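Local coordinates for DNA translocase coupling protein (Clostridium perfringens, PDB 6O1Y) that probably couples ATP binding to DNA translocation as a membrane-associated, plasmid-encoded coupling protein of the FtsK/SpoIIIE family, at residues 96-101 / 339-344; 229-234 / 272-277. One frame throughout, in Å; residues are numbered along the deposited sequence.

From the N terminus, the chain first builds a small antiparallel sheet, which ends with strand 82-89. It then enters the loop that carries residues 96-101. Contact 1 pairs this loop with residues 339-344, at the end of strand 334-340, and so closes a loop of more than 200 residues. Contact 2 is nested inside it: residues 229-234 and 272-277 carry neighbouring parallel strands, 229-233 and 272-278, of the large mixed sheet, and the chain between them is mostly helical. The centres of contact 1 and contact 2 lie about 20 Å apart, without touch. Both reach that sheet and both meet ATP, contact 1 at the adenine and ribose, contact 2 at the gamma-phosphate.

Contact 1 of 2, residues 96-101 / 339-344; sequences KYLPWD and QAFYFD. With ATP (adenosine-5'-triphosphate), chain C.
Trp100 turns the edge of its six-membered ring toward the face of Phe341 in an offset edge-to-face pair. The centroids are 5.4 Å apart and the planes stand at 64°. At the CD1 side of the Phe341 ring, Leu98 CD2 lies 3.6 Å from Phe341 CD1. These two side chains run side by side and point the same way. Trp100 has its CG anti to the backbone N (chi1 170°), which swings the indole in beside Phe343. Phe343 CD2 sits over a face of the indole, 3.6 Å from Trp100 CD1, and the two planes are oblique. Trp151 and His348 add to this aromatic cluster, and Asp102 accepts a hydrogen bond from Trp100 NE1.

The backbones meet in a single bridge between Pro99 and Tyr342. Tyr342 N donates to Leu98 O at 2.7 Å. Trp100 N donates to Tyr342 O at 2.8 Å.

Tyr342 extends along the nucleotide: its CB and CD1 lie against the adenine and its CE1 is 3.6 Å from ATP C2'. Tyr97 brings CD1 to 3.7 Å from ATP C2, which sits at the edge of its ring. ATP N6 makes a weak hydrogen bond to Ala340 O, 2.7 Å away. Gly139, Lys142 and Val144 also hydrogen-bond ATP, and Gly136 to Ser143 match a Walker A motif. This is the adenine end of the nucleotide site in a P-loop NTPase domain.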
# COMPACT_ATOMS: atom_id res chain seq x y z
N LYS A 96 13.95 -0.52 -9.52
CA LYS A 96 12.86 -0.23 -10.45
C LYS A 96 12.01 -1.50 -10.68
O LYS A 96 10.91 -1.45 -11.22
CB LYS A 96 13.41 0.32 -11.78
CG LYS A 96 13.85 1.78 -11.73
CD LYS A 96 14.67 2.21 -12.97
CE LYS A 96 16.16 1.92 -12.84
NZ LYS A 96 16.93 2.38 -14.03
N TYR A 97 12.56 -2.64 -10.25
CA TYR A 97 11.97 -3.97 -10.33
C TYR A 97 12.65 -4.85 -9.26
O TYR A 97 13.89 -4.85 -9.14
CB TYR A 97 12.11 -4.55 -11.75
CG TYR A 97 11.72 -6.00 -11.90
CD1 TYR A 97 10.38 -6.38 -11.90
CD2 TYR A 97 12.68 -6.99 -12.08
CE1 TYR A 97 10.00 -7.72 -12.04
CE2 TYR A 97 12.31 -8.34 -12.21
CZ TYR A 97 10.97 -8.69 -12.21
OH TYR A 97 10.56 -10.00 -12.37
N LEU A 98 11.84 -5.60 -8.50
CA LEU A 98 12.35 -6.47 -7.44
C LEU A 98 11.43 -7.70 -7.32
O LEU A 98 10.30 -7.54 -6.90
CB LEU A 98 12.38 -5.65 -6.13
CG LEU A 98 12.92 -6.26 -4.86
CD1 LEU A 98 14.35 -6.71 -5.01
CD2 LEU A 98 12.86 -5.27 -3.75
N PRO A 99 11.84 -8.92 -7.72
CA PRO A 99 10.93 -10.07 -7.58
C PRO A 99 10.87 -10.59 -6.15
O PRO A 99 11.70 -10.25 -5.31
CB PRO A 99 11.56 -11.12 -8.50
CG PRO A 99 13.01 -10.86 -8.39
CD PRO A 99 13.15 -9.35 -8.27
N TRP A 100 9.88 -11.46 -5.89
CA TRP A 100 9.71 -12.09 -4.60
C TRP A 100 10.75 -13.23 -4.42
O TRP A 100 11.15 -13.85 -5.39
CB TRP A 100 8.27 -12.65 -4.49
CG TRP A 100 8.10 -13.52 -3.28
CD1 TRP A 100 7.97 -14.87 -3.27
CD2 TRP A 100 8.29 -13.12 -1.91
NE1 TRP A 100 8.01 -15.35 -1.98
CE2 TRP A 100 8.20 -14.29 -1.12
CE3 TRP A 100 8.55 -11.89 -1.28
CZ2 TRP A 100 8.28 -14.25 0.27
CZ3 TRP A 100 8.64 -11.86 0.11
CH2 TRP A 100 8.52 -13.03 0.87
N ASP A 101 11.16 -13.48 -3.18
CA ASP A 101 12.05 -14.57 -2.81
C ASP A 101 11.64 -15.05 -1.43
O ASP A 101 11.41 -14.22 -0.54
CB ASP A 101 13.52 -14.15 -2.83
CG ASP A 101 14.49 -15.32 -2.93
OD1 ASP A 101 14.55 -16.12 -1.96
OD2 ASP A 101 15.18 -15.44 -3.97
N GLN A 339 9.36 0.04 -3.28
CA GLN A 339 9.17 -0.81 -4.45
C GLN A 339 8.65 -2.16 -3.96
O GLN A 339 9.38 -2.93 -3.33
CB GLN A 339 10.48 -0.94 -5.28
CG GLN A 339 10.44 -1.94 -6.47
CD GLN A 339 9.47 -1.60 -7.59
OE1 GLN A 339 9.13 -0.43 -7.87
NE2 GLN A 339 9.01 -2.63 -8.30
N ALA A 340 7.38 -2.44 -4.26
CA ALA A 340 6.73 -3.70 -3.91
C ALA A 340 7.37 -4.88 -4.66
O ALA A 340 7.64 -4.79 -5.86
CB ALA A 340 5.24 -3.63 -4.20
N PHE A 341 7.64 -5.99 -3.94
CA PHE A 341 8.19 -7.21 -4.51
C PHE A 341 7.21 -7.69 -5.57
O PHE A 341 6.00 -7.47 -5.41
CB PHE A 341 8.29 -8.32 -3.44
CG PHE A 341 9.20 -8.13 -2.25
CD1 PHE A 341 10.52 -7.73 -2.42
CD2 PHE A 341 8.77 -8.43 -0.97
CE1 PHE A 341 11.37 -7.58 -1.32
CE2 PHE A 341 9.63 -8.32 0.13
CZ PHE A 341 10.93 -7.89 -0.06
N TYR A 342 7.70 -8.31 -6.64
CA TYR A 342 6.80 -8.85 -7.64
C TYR A 342 6.56 -10.29 -7.30
O TYR A 342 7.49 -11.09 -7.31
CB TYR A 342 7.27 -8.63 -9.09
CG TYR A 342 6.32 -9.23 -10.12
CD1 TYR A 342 4.94 -9.03 -10.02
CD2 TYR A 342 6.79 -9.99 -11.17
CE1 TYR A 342 4.06 -9.63 -10.92
CE2 TYR A 342 5.93 -10.56 -12.10
CZ TYR A 342 4.56 -10.39 -11.97
OH TYR A 342 3.70 -10.97 -12.86
N PHE A 343 5.33 -10.59 -6.92
CA PHE A 343 4.90 -11.91 -6.53
C PHE A 343 4.16 -12.54 -7.69
O PHE A 343 3.00 -12.23 -7.95
CB PHE A 343 4.03 -11.85 -5.26
CG PHE A 343 3.66 -13.23 -4.75
CD1 PHE A 343 2.46 -13.83 -5.12
CD2 PHE A 343 4.54 -13.94 -3.95
CE1 PHE A 343 2.15 -15.11 -4.70
CE2 PHE A 343 4.22 -15.22 -3.52
CZ PHE A 343 3.02 -15.79 -3.90
N ASP A 344 4.84 -13.42 -8.40
CA ASP A 344 4.29 -14.13 -9.54
C ASP A 344 3.60 -15.42 -9.08
O ASP A 344 4.25 -16.33 -8.60
CB ASP A 344 5.43 -14.43 -10.52
CG ASP A 344 5.04 -14.40 -11.97
OD1 ASP A 344 3.91 -14.86 -12.29
OD2 ASP A 344 5.85 -13.93 -12.80
PG ATP C . -6.30 -6.80 -9.17
O1G ATP C . -5.94 -8.14 -9.74
O2G ATP C . -6.85 -6.91 -7.72
O3G ATP C . -7.37 -6.08 -10.02
PB ATP C . -4.18 -4.96 -10.12
O1B ATP C . -4.01 -3.59 -9.58
O2B ATP C . -4.94 -4.90 -11.44
O3B ATP C . -5.03 -5.83 -9.09
PA ATP C . -2.14 -7.05 -10.54
O1A ATP C . -3.22 -8.03 -10.82
O2A ATP C . -1.52 -7.33 -9.17
O3A ATP C . -2.74 -5.58 -10.43
O5' ATP C . -0.97 -7.22 -11.65
C5' ATP C . -0.56 -6.15 -12.53
C4' ATP C . 0.66 -6.52 -13.34
O4' ATP C . 1.60 -5.43 -13.32
C3' ATP C . 1.46 -7.75 -12.90
O3' ATP C . 0.90 -8.97 -13.39
C2' ATP C . 2.84 -7.43 -13.48
O2' ATP C . 2.95 -7.68 -14.88
C1' ATP C . 2.92 -5.93 -13.17
N9 ATP C . 3.40 -5.64 -11.82
C8 ATP C . 2.70 -5.69 -10.64
N7 ATP C . 3.44 -5.54 -9.57
C5 ATP C . 4.72 -5.36 -10.08
C6 ATP C . 5.98 -5.20 -9.46
N6 ATP C . 6.15 -5.18 -8.13
N1 ATP C . 7.07 -5.10 -10.25
C2 ATP C . 6.90 -5.14 -11.58
N3 ATP C . 5.76 -5.28 -12.28
C4 ATP C . 4.70 -5.40 -11.46

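Contact 2 of 2, residues 229-234 / 272-277; sequences IIVVID and INLCIG. With ATP (adenosine-5'-triphosphate), chain C.
Cys275 meets Val232 and Ile230 at the apolar centre of this strand pair. Val232 CG1 comes within 3.3 Å of Cys275 CB. In Ile230, chi1 (177°) leads CG1 along the strand. The bend at chi2 (64°) then turns CD1 across, to 3.6 Å from Cys275 SG. Helix 142-155 covers this face, with Leu146 and Ile149 against Cys275 and Leu150 against Ile230.

The other face holds Val231 beside Leu274 and Ile233 beside Ile276, each pair pointing the same way. Val231 CG1 is 3.7 Å from Leu274 CD2. Ile233 CD1 is 3.6 Å from Ile276 CG1.

Between the faces, five backbone hydrogen bonds join the parallel strands. Asn273 N donates to Ile229 O at 2.8 Å. Val231 N donates to Asn273 O, Cys275 N to Val231 O, Ile233 N to Cys275 O and Gly277 N to Ile233 O. At one end, Asn273 ND2 is held by Pro130 O.

Asp234 follows the last residue of its strand. Its OD1 lies 3.1 Å from ATP O2G, while OD2 forms a salt bridge with Lys166. A buried apolar strand pair thus ends in an acidic group at the phosphates, consistent with the Walker B strand of P-loop NTPases.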
# COMPACT_ATOMS: atom_id res chain seq x y z
N ILE A 229 -5.60 -15.65 11.68
CA ILE A 229 -6.54 -15.68 10.58
C ILE A 229 -6.28 -14.52 9.64
O ILE A 229 -6.34 -13.36 10.05
CB ILE A 229 -8.04 -15.82 10.97
CG1 ILE A 229 -8.28 -17.14 11.74
CG2 ILE A 229 -8.92 -15.75 9.71
CD1 ILE A 229 -9.65 -17.79 11.59
N ILE A 230 -5.94 -14.84 8.38
CA ILE A 230 -5.71 -13.86 7.34
C ILE A 230 -6.90 -13.85 6.40
O ILE A 230 -7.19 -14.86 5.74
CB ILE A 230 -4.33 -14.01 6.63
CG1 ILE A 230 -4.14 -12.99 5.48
CG2 ILE A 230 -4.05 -15.45 6.15
CD1 ILE A 230 -4.12 -11.56 5.86
N VAL A 231 -7.64 -12.73 6.38
CA VAL A 231 -8.78 -12.60 5.49
C VAL A 231 -8.51 -11.43 4.52
O VAL A 231 -8.42 -10.26 4.92
CB VAL A 231 -10.17 -12.59 6.21
CG1 VAL A 231 -10.25 -11.55 7.32
CG2 VAL A 231 -11.31 -12.45 5.21
N VAL A 232 -8.30 -11.79 3.24
CA VAL A 232 -7.98 -10.87 2.15
C VAL A 232 -9.19 -10.58 1.28
O VAL A 232 -9.81 -11.50 0.74
CB VAL A 232 -6.77 -11.34 1.32
CG1 VAL A 232 -5.47 -11.03 2.03
CG2 VAL A 232 -6.86 -12.82 0.99
N ILE A 233 -9.49 -9.29 1.12
CA ILE A 233 -10.61 -8.78 0.33
C ILE A 233 -10.07 -8.09 -0.92
O ILE A 233 -9.42 -7.05 -0.80
CB ILE A 233 -11.47 -7.81 1.20
CG1 ILE A 233 -11.99 -8.50 2.47
CG2 ILE A 233 -12.61 -7.15 0.40
CD1 ILE A 233 -11.64 -7.76 3.65
N ASP A 234 -10.34 -8.67 -2.11
CA ASP A 234 -9.87 -8.17 -3.41
C ASP A 234 -10.38 -6.78 -3.75
O ASP A 234 -9.64 -5.96 -4.32
CB ASP A 234 -10.22 -9.15 -4.54
CG ASP A 234 -9.57 -8.75 -5.86
OD1 ASP A 234 -8.35 -9.01 -6.04
OD2 ASP A 234 -10.27 -8.13 -6.69
N ILE A 272 -6.59 -11.74 14.13
CA ILE A 272 -7.45 -11.81 12.94
C ILE A 272 -7.12 -10.55 12.15
O ILE A 272 -7.28 -9.44 12.66
CB ILE A 272 -8.96 -11.96 13.26
CG1 ILE A 272 -9.23 -13.29 13.98
CG2 ILE A 272 -9.82 -11.81 12.00
CD1 ILE A 272 -10.00 -13.10 15.21
N ASN A 273 -6.61 -10.73 10.93
CA ASN A 273 -6.14 -9.65 10.08
C ASN A 273 -6.87 -9.52 8.76
O ASN A 273 -7.08 -10.51 8.04
CB ASN A 273 -4.64 -9.77 9.84
CG ASN A 273 -3.85 -10.08 11.06
OD1 ASN A 273 -3.29 -11.16 11.18
ND2 ASN A 273 -3.80 -9.15 12.01
N LEU A 274 -7.16 -8.26 8.41
CA LEU A 274 -7.84 -7.91 7.18
C LEU A 274 -6.86 -7.25 6.21
O LEU A 274 -6.21 -6.26 6.56
CB LEU A 274 -9.02 -6.95 7.45
CG LEU A 274 -10.00 -7.22 8.59
CD1 LEU A 274 -10.59 -5.94 9.05
CD2 LEU A 274 -11.17 -8.04 8.14
N CYS A 275 -6.76 -7.80 4.99
CA CYS A 275 -5.95 -7.24 3.91
C CYS A 275 -6.86 -6.92 2.77
O CYS A 275 -7.40 -7.81 2.12
CB CYS A 275 -4.79 -8.14 3.52
SG CYS A 275 -3.48 -8.19 4.76
N ILE A 276 -7.12 -5.63 2.62
CA ILE A 276 -8.10 -5.10 1.70
C ILE A 276 -7.47 -4.34 0.56
O ILE A 276 -6.66 -3.44 0.79
CB ILE A 276 -9.08 -4.19 2.50
CG1 ILE A 276 -9.53 -4.82 3.83
CG2 ILE A 276 -10.27 -3.75 1.64
CD1 ILE A 276 -9.71 -3.85 4.92
N GLY A 277 -7.90 -4.68 -0.65
CA GLY A 277 -7.56 -3.99 -1.88
C GLY A 277 -8.68 -3.05 -2.28
O GLY A 277 -9.87 -3.35 -2.05
PG ATP C . -6.30 -6.80 -9.17
O1G ATP C . -5.94 -8.14 -9.74
O2G ATP C . -6.85 -6.91 -7.72
O3G ATP C . -7.37 -6.08 -10.02
PB ATP C . -4.18 -4.96 -10.12
O1B ATP C . -4.01 -3.59 -9.58
O2B ATP C . -4.94 -4.90 -11.44
O3B ATP C . -5.03 -5.83 -9.09
PA ATP C . -2.14 -7.05 -10.54
O1A ATP C . -3.22 -8.03 -10.82
O2A ATP C . -1.52 -7.33 -9.17
O3A ATP C . -2.74 -5.58 -10.43
O5' ATP C . -0.97 -7.22 -11.65
C5' ATP C . -0.56 -6.15 -12.53
C4' ATP C . 0.66 -6.52 -13.34
O4' ATP C . 1.60 -5.43 -13.32
C3' ATP C . 1.46 -7.75 -12.90
O3' ATP C . 0.90 -8.97 -13.39
C2' ATP C . 2.84 -7.43 -13.48
O2' ATP C . 2.95 -7.68 -14.88
C1' ATP C . 2.92 -5.93 -13.17
N9 ATP C . 3.40 -5.64 -11.82
C8 ATP C . 2.70 -5.69 -10.64
N7 ATP C . 3.44 -5.54 -9.57
C5 ATP C . 4.72 -5.36 -10.08
C6 ATP C . 5.98 -5.20 -9.46
N6 ATP C . 6.15 -5.18 -8.13
N1 ATP C . 7.07 -5.10 -10.25
C2 ATP C . 6.90 -5.14 -11.58
N3 ATP C . 5.76 -5.28 -12.28
C4 ATP C . 4.70 -5.40 -11.46